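Local coordinates for putative uncharacterized protein (PDB 3RR6), which is of unknown function but, as a member of the fumarylacetoacetate hydrolase family, may act as a metal-binding isomerase or hydrolase of small keto acids, at residues A[8-13]-A[56-61]; A[33-38]-A[49-54]; A[113-118]-A[238-243]. One frame throughout, in Å; residues are numbered along the deposited sequence. Where two conformers were deposited one is given.

Contact 1: A[8-13]-A[56-61]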
ATOM      1  N   GLY A   8       6.926  -4.257  10.826  1.00 15.26           N
ATOM      2  CA  GLY A   8       6.504  -5.234   9.843  1.00 15.37           C
ATOM      3  C   GLY A   8       6.260  -6.584  10.456  1.00 15.36           C
ATOM      4  O   GLY A   8       6.182  -6.718  11.682  1.00 14.71           O
ATOM      5  N   ARG A   9       6.121  -7.578   9.591  1.00 15.29           N
ATOM      6  CA  ARG A   9       5.827  -8.942  10.003  1.00 15.91           C
ATOM      7  C   ARG A   9       6.806  -9.869   9.306  1.00 16.77           C
ATOM      8  O   ARG A   9       7.163  -9.643   8.151  1.00 16.28           O
ATOM      9  CB  ARG A   9       4.389  -9.330   9.649  1.00 15.69           C
ATOM     10  CG  ARG A   9       3.342  -8.582  10.467  1.00 15.99           C
ATOM     11  CD  ARG A   9       1.929  -8.822   9.975  1.00 16.79           C
ATOM     12  NE  ARG A   9       1.510 -10.210  10.158  1.00 18.69           N
ATOM     13  CZ  ARG A   9       1.364 -11.115   9.191  1.00 20.15           C
ATOM     14  NH1 ARG A   9       1.604 -10.832   7.911  1.00 19.28           N
ATOM     15  NH2 ARG A   9       0.976 -12.348   9.519  1.00 22.20           N
ATOM     16  N   ILE A  10       7.263 -10.875  10.037  1.00 18.41           N
ATOM     17  CA  ILE A  10       8.202 -11.843   9.480  1.00 20.10           C
ATOM     18  C   ILE A  10       7.784 -13.259   9.773  1.00 21.78           C
ATOM     19  O   ILE A  10       7.062 -13.524  10.728  1.00 21.21           O
ATOM     20  CB  ILE A  10       9.644 -11.642  10.008  1.00 20.55           C
ATOM     21  CG1 ILE A  10       9.680 -11.720  11.539  1.00 22.16           C
ATOM     22  CG2 ILE A  10      10.200 -10.325   9.510  1.00 20.20           C
ATOM     23  CD1 ILE A  10      10.941 -12.303  12.088  1.00 24.57           C
ATOM     24  N   ALA A  11       8.242 -14.157   8.903  1.00 24.01           N
ATOM     25  CA  ALA A  11       8.231 -15.582   9.154  1.00 26.52           C
ATOM     26  C   ALA A  11       9.671 -15.942   9.521  1.00 28.67           C
ATOM     27  O   ALA A  11      10.590 -15.758   8.715  1.00 29.02           O
ATOM     28  CB  ALA A  11       7.786 -16.335   7.906  1.00 26.21           C
ATOM     29  N   SER A  12       9.867 -16.402  10.754  1.00 31.16           N
ATOM     30  CA  SER A  12      11.185 -16.854  11.223  1.00 33.24           C
ATOM     31  C   SER A  12      11.193 -18.384  11.341  1.00 34.84           C
ATOM     32  O   SER A  12      10.160 -19.028  11.143  1.00 35.10           O
ATOM     33  CB  SER A  12      11.503 -16.204  12.574  1.00 33.55           C
ATOM     34  OG  SER A  12      10.722 -16.765  13.619  1.00 34.12           O
ATOM     35  N   PRO A  13      12.360 -18.981  11.662  1.00 36.93           N
ATOM     36  CA  PRO A  13      12.346 -20.412  11.991  1.00 38.06           C
ATOM     37  C   PRO A  13      11.502 -20.730  13.229  1.00 38.64           C
ATOM     38  O   PRO A  13      11.029 -21.860  13.380  1.00 39.57           O
ATOM     39  CB  PRO A  13      13.822 -20.735  12.257  1.00 38.93           C
ATOM     40  CG  PRO A  13      14.593 -19.655  11.567  1.00 38.48           C
ATOM     41  CD  PRO A  13      13.728 -18.432  11.625  1.00 37.37           C
ATOM     42  N   VAL A  56      15.411 -14.012   8.010  1.00 29.04           N
ATOM     43  CA  VAL A  56      13.954 -14.119   8.072  1.00 27.89           C
ATOM     44  C   VAL A  56      13.310 -13.629   6.780  1.00 26.43           C
ATOM     45  O   VAL A  56      13.976 -13.042   5.915  1.00 26.35           O
ATOM     46  CB  VAL A  56      13.379 -13.355   9.293  1.00 27.65           C
ATOM     47  CG1 VAL A  56      13.959 -13.930  10.590  1.00 28.72           C
ATOM     48  CG2 VAL A  56      13.650 -11.862   9.180  1.00 27.05           C
ATOM     49  N   ARG A  57      12.012 -13.885   6.662  1.00 25.27           N
ATOM     50  CA  ARG A  57      11.259 -13.547   5.460  0.50 24.45           C
ATOM     51  C   ARG A  57      10.190 -12.512   5.792  1.00 23.01           C
ATOM     52  O   ARG A  57       9.325 -12.769   6.620  1.00 22.48           O
ATOM     53  CB  ARG A  57      10.601 -14.802   4.884  0.50 24.93           C
ATOM     54  CG  ARG A  57      10.087 -14.625   3.467  0.50 26.35           C
ATOM     55  CD  ARG A  57       9.593 -15.939   2.877  0.50 28.56           C
ATOM     56  NE  ARG A  57       8.225 -16.253   3.282  0.50 29.66           N
ATOM     57  CZ  ARG A  57       7.897 -17.222   4.131  0.50 30.79           C
ATOM     58  NH1 ARG A  57       8.838 -17.988   4.671  0.50 32.25           N
ATOM     59  NH2 ARG A  57       6.625 -17.432   4.435  0.50 31.66           N
ATOM     60  N   LEU A  58      10.266 -11.358   5.136  1.00 21.93           N
ATOM     61  CA  LEU A  58       9.268 -10.304   5.292  1.00 20.68           C
ATOM     62  C   LEU A  58       7.935 -10.744   4.691  1.00 19.48           C
ATOM     63  O   LEU A  58       7.884 -11.289   3.580  1.00 19.30           O
ATOM     64  CB  LEU A  58       9.717  -9.003   4.611  1.00 20.83           C
ATOM     65  CG  LEU A  58      10.858  -8.235   5.272  1.00 22.52           C
ATOM     66  CD1 LEU A  58      11.405  -7.157   4.337  1.00 24.96           C
ATOM     67  CD2 LEU A  58      10.381  -7.632   6.587  1.00 23.46           C
ATOM     68  N   LEU A  59       6.872 -10.502   5.445  1.00 17.62           N
ATOM     69  CA  LEU A  59       5.493 -10.758   5.029  1.00 16.49           C
ATOM     70  C   LEU A  59       4.794  -9.423   4.807  1.00 15.26           C
ATOM     71  O   LEU A  59       5.405  -8.370   4.973  1.00 15.05           O
ATOM     72  CB  LEU A  59       4.768 -11.531   6.128  1.00 16.67           C
ATOM     73  CG  LEU A  59       5.443 -12.811   6.620  1.00 18.31           C
ATOM     74  CD1 LEU A  59       4.673 -13.403   7.778  1.00 19.11           C
ATOM     75  CD2 LEU A  59       5.569 -13.805   5.468  1.00 18.46           C
ATOM     76  N   ALA A  60       3.512  -9.437   4.445  1.00 14.55           N
ATOM     77  CA  ALA A  60       2.750  -8.188   4.453  1.00 13.97           C
ATOM     78  C   ALA A  60       2.841  -7.611   5.863  1.00 13.84           C
ATOM     79  O   ALA A  60       2.770  -8.362   6.834  1.00 13.55           O
ATOM     80  CB  ALA A  60       1.297  -8.415   4.069  1.00 14.24           C
ATOM     81  N   PRO A  61       3.021  -6.287   5.985  1.00 13.57           N
ATOM     82  CA  PRO A  61       3.424  -5.739   7.295  1.00 14.13           C
ATOM     83  C   PRO A  61       2.333  -5.568   8.350  1.00 14.53           C
ATOM     84  O   PRO A  61       2.641  -5.182   9.482  1.00 15.00           O
ATOM     85  CB  PRO A  61       4.008  -4.373   6.925  1.00 13.97           C
ATOM     86  CG  PRO A  61       3.333  -4.009   5.654  1.00 14.09           C
ATOM     87  CD  PRO A  61       3.210  -5.302   4.906  1.00 13.73           C
TER
HETATM   88  O   HOH W   1       6.602  -6.652   6.776  1.00 12.38           O
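Arg-9 and Leu-59 cross at about a right angle, the arginine reaching toward Ala-60 while the leucine lies back along the chain toward Ala-11. The arginine chain bends at chi3 (66°), which brings the edge of the guanidinium to Ala-60 O. There NH1 donates to Ala-60 O at 2.9 Å, with the acceptor only 6° out of the guanidinium plane. Leu-59 CD1 lies over one face of the same group, and the aliphatic CD of Arg-9 also rests on Ala-60 O, 3.3 Å away. The backbone of Arg-9 is held too: Leu-59 N donates to Arg-9 O, and a water accepts from Arg-9 N and donates to Leu-59 O.

Farther along, Ala-11 and Arg-57 form an antiparallel hydrogen-bonded pair, with Ala-11 N to Arg-57 O at 2.9 Å and Arg-57 N to Ala-11 O at 3.1 Å. In the conformer described, the guanidinium of Arg-57 lays one face on the methyl of Ala-11, CB sitting 3.4 Å above its plane. Ile-10 turns to the other face of the sheet. Its CD1 meets Val-56 CG1 at 3.7 Å and its CG2 meets Leu-58 CD2 at 4.0 Å, while Trp-51 closes over Ile-10 and Val-56. Leu-58 reaches on to Pro-176 and Trp-177 of strand 172-179.

The side with Ile-10, Val-56 and Leu-58 is thus hydrocarbon and packs on Trp-51 and strand 172-179, whereas the two guanidinium groups each combine an apolar neighbour over one face with their charge. Main-chain bonds set the register, and the charged NH1 of Arg-9 extends the hold to Ala-60, in the loop. The polar cost falls on Pro-61 O, which is buried 3.6 Å from Arg-9 CG without a hydrogen-bond partner.

Contact 2: A[33-38]-A[49-54]. With EDO (1,2-ethanediol), chain L.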
ATOM      1  N   ALA A  33      15.590  -7.775  13.065  1.00 26.99           N
ATOM      2  CA  ALA A  33      14.150  -7.731  13.325  1.00 25.66           C
ATOM      3  C   ALA A  33      13.924  -8.060  14.799  1.00 25.35           C
ATOM      4  O   ALA A  33      14.279  -9.148  15.253  1.00 25.59           O
ATOM      5  CB  ALA A  33      13.420  -8.728  12.447  1.00 25.22           C
ATOM      6  N   ARG A  34      13.338  -7.120  15.537  1.00 24.34           N
ATOM      7  CA  ARG A  34      13.147  -7.243  16.984  1.00 24.30           C
ATOM      8  C   ARG A  34      11.670  -7.514  17.278  1.00 23.05           C
ATOM      9  O   ARG A  34      10.814  -6.693  16.952  1.00 21.39           O
ATOM     10  CB  ARG A  34      13.608  -5.951  17.659  1.00 24.83           C
ATOM     11  CG  ARG A  34      13.579  -5.953  19.178  1.00 27.59           C
ATOM     12  CD  ARG A  34      13.852  -4.553  19.728  1.00 29.80           C
ATOM     13  NE  ARG A  34      15.184  -4.064  19.373  1.00 32.26           N
ATOM     14  CZ  ARG A  34      16.283  -4.219  20.111  1.00 35.85           C
ATOM     15  NH1 ARG A  34      16.251  -4.865  21.275  1.00 37.39           N
ATOM     16  NH2 ARG A  34      17.437  -3.725  19.674  1.00 36.88           N
ATOM     17  N   GLU A  35      11.376  -8.663  17.889  1.00 22.71           N
ATOM     18  CA  GLU A  35       9.998  -9.082  18.114  1.00 22.56           C
ATOM     19  C   GLU A  35       9.276  -8.184  19.120  1.00 21.96           C
ATOM     20  O   GLU A  35       9.775  -7.926  20.219  1.00 22.23           O
ATOM     21  CB  GLU A  35       9.937 -10.541  18.587  1.00 23.02           C
ATOM     22  CG  GLU A  35       8.521 -11.067  18.779  1.00 24.63           C
ATOM     23  CD  GLU A  35       8.472 -12.493  19.292  1.00 28.61           C
ATOM     24  OE1 GLU A  35       9.225 -12.821  20.233  1.00 30.36           O
ATOM     25  OE2 GLU A  35       7.665 -13.288  18.760  1.00 32.40           O
ATOM     26  N   ILE A  36       8.084  -7.742  18.738  1.00 21.14           N
ATOM     27  CA  ILE A  36       7.245  -6.902  19.577  1.00 21.12           C
ATOM     28  C   ILE A  36       6.316  -7.770  20.432  1.00 21.76           C
ATOM     29  O   ILE A  36       5.704  -8.726  19.946  1.00 21.74           O
ATOM     30  CB  ILE A  36       6.458  -5.889  18.708  1.00 19.95           C
ATOM     31  CG1 ILE A  36       7.415  -4.813  18.200  1.00 19.97           C
ATOM     32  CG2 ILE A  36       5.315  -5.242  19.470  1.00 19.72           C
ATOM     33  CD1 ILE A  36       6.827  -3.941  17.092  1.00 18.41           C
ATOM     34  N   ALA A  37       6.253  -7.447  21.723  1.00 22.16           N
ATOM     35  CA  ALA A  37       5.385  -8.137  22.667  1.00 22.82           C
ATOM     36  C   ALA A  37       3.985  -7.535  22.688  1.00 22.92           C
ATOM     37  O   ALA A  37       2.999  -8.232  22.424  1.00 23.96           O
ATOM     38  CB  ALA A  37       6.011  -8.089  24.080  1.00 23.28           C
ATOM     39  N   GLU A  38       3.891  -6.249  23.014  1.00 22.61           N
ATOM     40  CA  GLU A  38       2.603  -5.585  23.186  1.00 22.51           C
ATOM     41  C   GLU A  38       2.600  -4.172  22.615  1.00 21.77           C
ATOM     42  O   GLU A  38       3.654  -3.598  22.332  1.00 20.63           O
ATOM     43  CB  GLU A  38       2.233  -5.512  24.669  1.00 23.50           C
ATOM     44  CG  GLU A  38       1.959  -6.852  25.324  1.00 25.24           C
ATOM     45  CD  GLU A  38       1.589  -6.694  26.786  1.00 27.13           C
ATOM     46  OE1 GLU A  38       0.413  -6.385  27.093  1.00 28.94           O
ATOM     47  OE2 GLU A  38       2.487  -6.869  27.632  1.00 28.90           O
ATOM     48  N   ARG A  49      13.265 -11.479  21.929  1.00 29.56           N
ATOM     49  CA  ARG A  49      13.676 -12.251  20.754  1.00 30.21           C
ATOM     50  C   ARG A  49      14.048 -11.308  19.617  1.00 29.77           C
ATOM     51  O   ARG A  49      13.398 -10.279  19.417  1.00 28.51           O
ATOM     52  CB  ARG A  49      12.558 -13.181  20.269  1.00 30.53           C
ATOM     53  CG  ARG A  49      12.258 -14.359  21.187  1.00 33.51           C
ATOM     54  CD  ARG A  49      11.753 -15.582  20.400  1.00 35.98           C
ATOM     55  NE  ARG A  49      10.493 -15.334  19.701  1.00 37.80           N
ATOM     56  CZ  ARG A  49       9.781 -16.264  19.063  1.00 39.03           C
ATOM     57  NH1 ARG A  49       8.646 -15.934  18.457  1.00 39.37           N
ATOM     58  NH2 ARG A  49      10.195 -17.530  19.026  1.00 41.14           N
ATOM     59  N   GLN A  50      15.099 -11.663  18.887  1.00 30.24           N
ATOM     60  CA  GLN A  50      15.455 -10.963  17.659  1.00 30.27           C
ATOM     61  C   GLN A  50      16.157 -11.904  16.687  1.00 30.70           C
ATOM     62  O   GLN A  50      16.706 -12.935  17.088  1.00 31.03           O
ATOM     63  CB  GLN A  50      16.346  -9.755  17.950  1.00 30.64           C
ATOM     64  CG  GLN A  50      17.704 -10.098  18.552  1.00 32.75           C
ATOM     65  CD  GLN A  50      18.584  -8.878  18.721  1.00 34.58           C
ATOM     66  OE1 GLN A  50      18.364  -8.059  19.614  1.00 37.64           O
ATOM     67  NE2 GLN A  50      19.585  -8.748  17.863  1.00 35.15           N
ATOM     68  N   TRP A  51      16.126 -11.530  15.413  1.00 30.31           N
ATOM     69  CA  TRP A  51      16.795 -12.271  14.346  1.00 30.72           C
ATOM     70  C   TRP A  51      17.506 -11.314  13.401  1.00 30.66           C
ATOM     71  O   TRP A  51      17.043 -10.191  13.188  1.00 30.10           O
ATOM     72  CB  TRP A  51      15.779 -13.055  13.519  1.00 30.38           C
ATOM     73  CG  TRP A  51      14.851 -13.928  14.295  1.00 31.12           C
ATOM     74  CD1 TRP A  51      14.979 -15.270  14.514  1.00 32.26           C
ATOM     75  CD2 TRP A  51      13.636 -13.529  14.938  1.00 30.71           C
ATOM     76  NE1 TRP A  51      13.919 -15.730  15.260  1.00 32.23           N
ATOM     77  CE2 TRP A  51      13.082 -14.682  15.537  1.00 31.76           C
ATOM     78  CE3 TRP A  51      12.966 -12.307  15.076  1.00 29.96           C
ATOM     79  CZ2 TRP A  51      11.883 -14.650  16.254  1.00 31.21           C
ATOM     80  CZ3 TRP A  51      11.773 -12.277  15.784  1.00 29.30           C
ATOM     81  CH2 TRP A  51      11.244 -13.440  16.365  1.00 30.62           C
ATOM     82  N   PRO A  52      18.619 -11.759  12.794  1.00 31.25           N
ATOM     83  CA  PRO A  52      19.153 -10.971  11.683  1.00 31.08           C
ATOM     84  C   PRO A  52      18.126 -10.914  10.544  1.00 30.55           C
ATOM     85  O   PRO A  52      17.478 -11.922  10.246  1.00 30.29           O
ATOM     86  CB  PRO A  52      20.405 -11.754  11.262  1.00 31.83           C
ATOM     87  CG  PRO A  52      20.767 -12.568  12.451  1.00 32.28           C
ATOM     88  CD  PRO A  52      19.470 -12.923  13.103  1.00 32.19           C
ATOM     89  N   LEU A  53      17.968  -9.741   9.937  1.00 30.72           N
ATOM     90  CA  LEU A  53      16.959  -9.538   8.892  1.00 30.75           C
ATOM     91  C   LEU A  53      17.174 -10.490   7.714  1.00 30.90           C
ATOM     92  O   LEU A  53      16.212 -10.989   7.128  1.00 30.28           O
ATOM     93  CB  LEU A  53      16.967  -8.083   8.404  1.00 30.50           C
ATOM     94  CG  LEU A  53      15.878  -7.671   7.402  1.00 31.04           C
ATOM     95  CD1 LEU A  53      14.473  -7.878   7.965  1.00 31.58           C
ATOM     96  CD2 LEU A  53      16.078  -6.224   6.989  1.00 31.70           C
ATOM     97  N   ALA A  54      18.438 -10.755   7.385  1.00 31.79           N
ATOM     98  CA  ALA A  54      18.784 -11.694   6.316  1.00 32.02           C
ATOM     99  C   ALA A  54      18.271 -13.115   6.574  1.00 32.16           C
ATOM    100  O   ALA A  54      18.016 -13.859   5.625  1.00 32.73           O
ATOM    101  CB  ALA A  54      20.303 -11.714   6.100  1.00 32.88           C
TER
HETATM  102  C1  EDO L 272       2.516  -9.100  18.402  1.00 41.97           C
HETATM  103  O1  EDO L 272       2.179 -10.091  17.424  1.00 41.74           O
HETATM  104  C2  EDO L 272       1.530  -7.939  18.356  1.00 41.59           C
HETATM  105  O2  EDO L 272       1.248  -7.518  19.700  1.00 41.69           O
HETATM  106  O   HOH W   2      12.344  -8.437  21.067  1.00 15.64           O
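Glu-35 reaches across to strand 49-52 with its CB and its carboxylate both engaged. At its root, CB packs against Trp-51 CZ3 at 3.8 Å and lies close to Arg-49 O, the acceptor for Glu-35 N. With CG anti to the backbone N (chi1 -177°) and the chain extended beyond it, the carboxylate is carried out alongside the indole to Arg-49. OE1 takes the NE proton of Arg-49 at 2.9 Å, approached from above the carboxylate plane, and also bonds to Thr-47 OG1. OE2 takes the NH1 proton of Arg-49 at 2.8 Å, on the syn side but well out of the carboxylate plane. This side-on, two-nitrogen grip is slightly twisted, the two planes lying 31° apart, and Trp-51 CZ2 sits over one face of the guanidinium.

Along the same strands, Ala-33 and Trp-51 form a hydrogen-bonded antiparallel pair, Ala-33 N giving a 2.8 Å bond to Trp-51 O. The indole NE1 is engaged by Asp-14.

Two bonds to separate carboxylate oxygens fix the guanidinium's rotation as well as its position. Neutralised by each other, the opposite charges can probably lie against tryptophan at modest cost, tying this antiparallel pair together beyond its main-chain bonds.

Contact 3: A[113-118]-A[238-243]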
ATOM      1  N   THR A 113      -7.482 -11.246 -18.914  1.00 19.30           N
ATOM      2  CA  THR A 113      -6.650 -11.095 -20.106  1.00 19.88           C
ATOM      3  C   THR A 113      -5.744  -9.859 -20.108  1.00 19.31           C
ATOM      4  O   THR A 113      -4.784  -9.810 -20.882  1.00 19.94           O
ATOM      5  CB  THR A 113      -7.517 -11.043 -21.388  1.00 20.28           C
ATOM      6  OG1 THR A 113      -8.273  -9.826 -21.421  1.00 21.70           O
ATOM      7  CG2 THR A 113      -8.459 -12.247 -21.457  1.00 22.67           C
ATOM      8  N   GLU A 114      -6.039  -8.862 -19.274  1.00 17.63           N
ATOM      9  CA  GLU A 114      -5.279  -7.612 -19.267  1.00 17.61           C
ATOM     10  C   GLU A 114      -5.135  -7.098 -17.839  1.00 15.96           C
ATOM     11  O   GLU A 114      -6.074  -6.504 -17.301  1.00 17.30           O
ATOM     12  CB  GLU A 114      -5.996  -6.554 -20.109  1.00 18.65           C
ATOM     13  CG  GLU A 114      -5.222  -5.265 -20.264  1.00 21.61           C
ATOM     14  CD  GLU A 114      -5.919  -4.238 -21.144  1.00 26.48           C
ATOM     15  OE1 GLU A 114      -5.371  -3.118 -21.272  1.00 30.21           O
ATOM     16  OE2 GLU A 114      -7.004  -4.531 -21.700  1.00 28.73           O
ATOM     17  N   VAL A 115      -3.971  -7.327 -17.237  1.00 13.56           N
ATOM     18  CA  VAL A 115      -3.751  -6.987 -15.829  1.00 12.63           C
ATOM     19  C   VAL A 115      -2.690  -5.893 -15.734  1.00 12.57           C
ATOM     20  O   VAL A 115      -1.633  -6.004 -16.351  1.00 12.44           O
ATOM     21  CB  VAL A 115      -3.319  -8.221 -15.018  1.00 12.03           C
ATOM     22  CG1 VAL A 115      -3.042  -7.837 -13.552  1.00 12.63           C
ATOM     23  CG2 VAL A 115      -4.411  -9.301 -15.074  1.00 13.39           C
ATOM     24  N   HIS A 116      -2.987  -4.830 -14.983  1.00 12.40           N
ATOM     25  CA  HIS A 116      -2.096  -3.673 -14.874  1.00 12.41           C
ATOM     26  C   HIS A 116      -1.569  -3.455 -13.468  1.00 12.10           C
ATOM     27  O   HIS A 116      -2.246  -3.781 -12.488  1.00 12.55           O
ATOM     28  CB  HIS A 116      -2.835  -2.409 -15.309  1.00 12.97           C
ATOM     29  CG  HIS A 116      -3.074  -2.325 -16.781  1.00 14.24           C
ATOM     30  ND1 HIS A 116      -3.422  -1.148 -17.406  1.00 18.11           N
ATOM     31  CD2 HIS A 116      -3.006  -3.264 -17.756  1.00 15.58           C
ATOM     32  CE1 HIS A 116      -3.565  -1.369 -18.702  1.00 18.23           C
ATOM     33  NE2 HIS A 116      -3.317  -2.642 -18.942  1.00 16.92           N
ATOM     34  N   HIS A 117      -0.364  -2.893 -13.386  1.00 12.17           N
ATOM     35  CA  HIS A 117       0.216  -2.414 -12.133  1.00 11.76           C
ATOM     36  C   HIS A 117      -0.251  -0.999 -11.817  1.00 11.86           C
ATOM     37  O   HIS A 117      -0.438  -0.179 -12.720  1.00 11.96           O
ATOM     38  CB  HIS A 117       1.760  -2.408 -12.200  1.00 12.21           C
ATOM     39  CG  HIS A 117       2.329  -1.603 -13.339  1.00 12.77           C
ATOM     40  ND1 HIS A 117       2.384  -0.224 -13.335  1.00 13.28           N
ATOM     41  CD2 HIS A 117       2.872  -1.994 -14.517  1.00 14.23           C
ATOM     42  CE1 HIS A 117       2.928   0.197 -14.465  1.00 14.29           C
ATOM     43  NE2 HIS A 117       3.236  -0.857 -15.200  1.00 14.25           N
ATOM     44  N   GLU A 118      -0.354  -0.699 -10.526  1.00 11.90           N
ATOM     45  CA  GLU A 118      -0.695   0.645 -10.041  1.00 12.14           C
ATOM     46  C   GLU A 118       0.045   0.889  -8.728  1.00 11.53           C
ATOM     47  O   GLU A 118      -0.421   0.507  -7.653  1.00 11.66           O
ATOM     48  CB  GLU A 118      -2.217   0.799  -9.859  1.00 12.59           C
ATOM     49  CG  GLU A 118      -2.994   0.610 -11.172  1.00 15.25           C
ATOM     50  CD  GLU A 118      -4.480   0.875 -11.098  1.00 19.87           C
ATOM     51  OE1 GLU A 118      -4.977   1.314 -10.053  1.00 22.71           O
ATOM     52  OE2 GLU A 118      -5.160   0.612 -12.125  1.00 25.55           O
ATOM     53  N   GLY A 238       0.297   0.400 -16.719  1.00 14.22           N
ATOM     54  CA  GLY A 238       0.406  -0.480 -17.870  1.00 14.37           C
ATOM     55  C   GLY A 238       0.445  -1.934 -17.465  1.00 13.79           C
ATOM     56  O   GLY A 238       0.351  -2.253 -16.281  1.00 12.59           O
ATOM     57  N   PRO A 239       0.599  -2.826 -18.454  1.00 13.87           N
ATOM     58  CA  PRO A 239       0.431  -4.254 -18.214  1.00 13.87           C
ATOM     59  C   PRO A 239       1.583  -4.948 -17.499  1.00 14.12           C
ATOM     60  O   PRO A 239       2.742  -4.531 -17.606  1.00 14.43           O
ATOM     61  CB  PRO A 239       0.277  -4.820 -19.631  1.00 14.44           C
ATOM     62  CG  PRO A 239       1.016  -3.888 -20.474  1.00 14.87           C
ATOM     63  CD  PRO A 239       0.766  -2.530 -19.885  1.00 14.98           C
ATOM     64  N   ILE A 240       1.238  -6.007 -16.770  1.00 13.45           N
ATOM     65  CA  ILE A 240       2.183  -6.981 -16.247  1.00 13.79           C
ATOM     66  C   ILE A 240       1.770  -8.332 -16.826  1.00 14.18           C
ATOM     67  O   ILE A 240       0.569  -8.607 -16.990  1.00 14.59           O
ATOM     68  CB  ILE A 240       2.225  -7.020 -14.700  1.00 13.76           C
ATOM     69  CG1 ILE A 240       0.827  -7.200 -14.099  1.00 14.07           C
ATOM     70  CG2 ILE A 240       2.857  -5.751 -14.176  1.00 15.16           C
ATOM     71  CD1 ILE A 240       0.826  -7.437 -12.580  1.00 15.77           C
ATOM     72  N   VAL A 241       2.769  -9.140 -17.182  1.00 14.83           N
ATOM     73  CA  VAL A 241       2.538 -10.442 -17.805  1.00 14.93           C
ATOM     74  C   VAL A 241       3.402 -11.505 -17.148  1.00 15.42           C
ATOM     75  O   VAL A 241       4.330 -11.201 -16.393  1.00 14.29           O
ATOM     76  CB  VAL A 241       2.806 -10.412 -19.340  1.00 15.41           C
ATOM     77  CG1 VAL A 241       1.876  -9.419 -20.021  1.00 15.73           C
ATOM     78  CG2 VAL A 241       4.279 -10.102 -19.642  1.00 15.23           C
ATOM     79  N   ASP A 242       3.073 -12.761 -17.432  1.00 16.11           N
ATOM     80  CA  ASP A 242       3.815 -13.893 -16.917  1.00 17.02           C
ATOM     81  C   ASP A 242       5.313 -13.714 -17.141  1.00 17.32           C
ATOM     82  O   ASP A 242       5.761 -13.419 -18.266  1.00 17.97           O
ATOM     83  CB  ASP A 242       3.341 -15.171 -17.617  1.00 17.68           C
ATOM     84  CG  ASP A 242       4.024 -16.418 -17.089  1.00 20.43           C
ATOM     85  OD1 ASP A 242       3.988 -16.666 -15.876  1.00 19.47           O
ATOM     86  OD2 ASP A 242       4.606 -17.173 -17.912  1.00 26.70           O
ATOM     87  N   GLY A 243       6.079 -13.885 -16.072  1.00 17.16           N
ATOM     88  CA  GLY A 243       7.522 -13.769 -16.123  1.00 17.62           C
ATOM     89  C   GLY A 243       8.071 -12.414 -15.732  1.00 17.38           C
ATOM     90  O   GLY A 243       9.281 -12.279 -15.536  1.00 18.56           O
TER
HETATM   91  O   HOH W   3      -1.734  -8.649 -18.582  1.00 11.45           O
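Val-115 O takes the shortest direct hydrogen bond between the two segments, from Ile-240 N at 2.9 Å, and it also receives a CA-H...O contact from Pro-239. Close by, a water accepts from Val-115 N and donates to Ile-240 O, so that both residues are tied a second time through solvent. Gly-238 O is the other anchoring acceptor: His-117 N lies nearly along the C=O axis, 3.0 Å away, with a somewhat bent N-H, and His-116 CA approaches it to 3.2 Å.

Two histidines flank the Gly-238–Pro-239 backbone. The chi1 turn of His-116 (-72°) swings its ring across to the other segment, where one face covers the peptide link. Gly-238 CA stands 4.0 Å from the ring centroid and 15° off the normal, a CH-pi contact over the face, and Pro-239 N lies above the same face toward the rim. The NE2 of this ring makes a weak bond to Glu-114 OE1, and Glu-114 OE2 is in turn salt-bridged to Arg-157.

His-117 brings its ring beneath the carbonyl instead. Gly-238 O lies 3.0 Å above the plane, toward the CD2 side, while Ile-240 CG2 meets the ring edge at CD2. Both ring nitrogens have weak partners on strand 196-202, ND1 at Gln-199 and NE2 at Arg-198, whose NH1 also bonds Pro-239 O. Val-115 CG1 and Ile-240 CG1 complete the contact at 4.0 Å, next to Val-150 of strand 141-152.

With no side chain on Gly-238, the His-117 ring can come close to its backbone. Few direct hydrogen bonds serve this short, weakly bonded antiparallel pairing, in which proline has no N-H to give; aromatic faces, a bridging water and the Arg-198 bond add to its hold in the fumarylacetoacetate hydrolase family region.

Overall arrangement
Contacts 1 and 2 belong to the N-terminal Rv2993c-like region, contact 3 to the fumarylacetoacetate hydrolase region that follows in the chain. Contact 2 falls within the chain span bracketed by contact 1; their centres are 10 Å apart, and Trp-51 joins them by packing on Ile-10, Ser-12 and Val-56. Strand 15-22 pairs with both strand 6-12 and strand 32-36, so it stands between the strands of the two contacts. Contact 3 lies apart, its centre 26 Å from that of contact 1 and 35 Å from that of contact 2. Strand 172-179 links the two regions, pairing with strand 6-12 and with strand 141-152, which in turn borders strand 115-125 of contact 3.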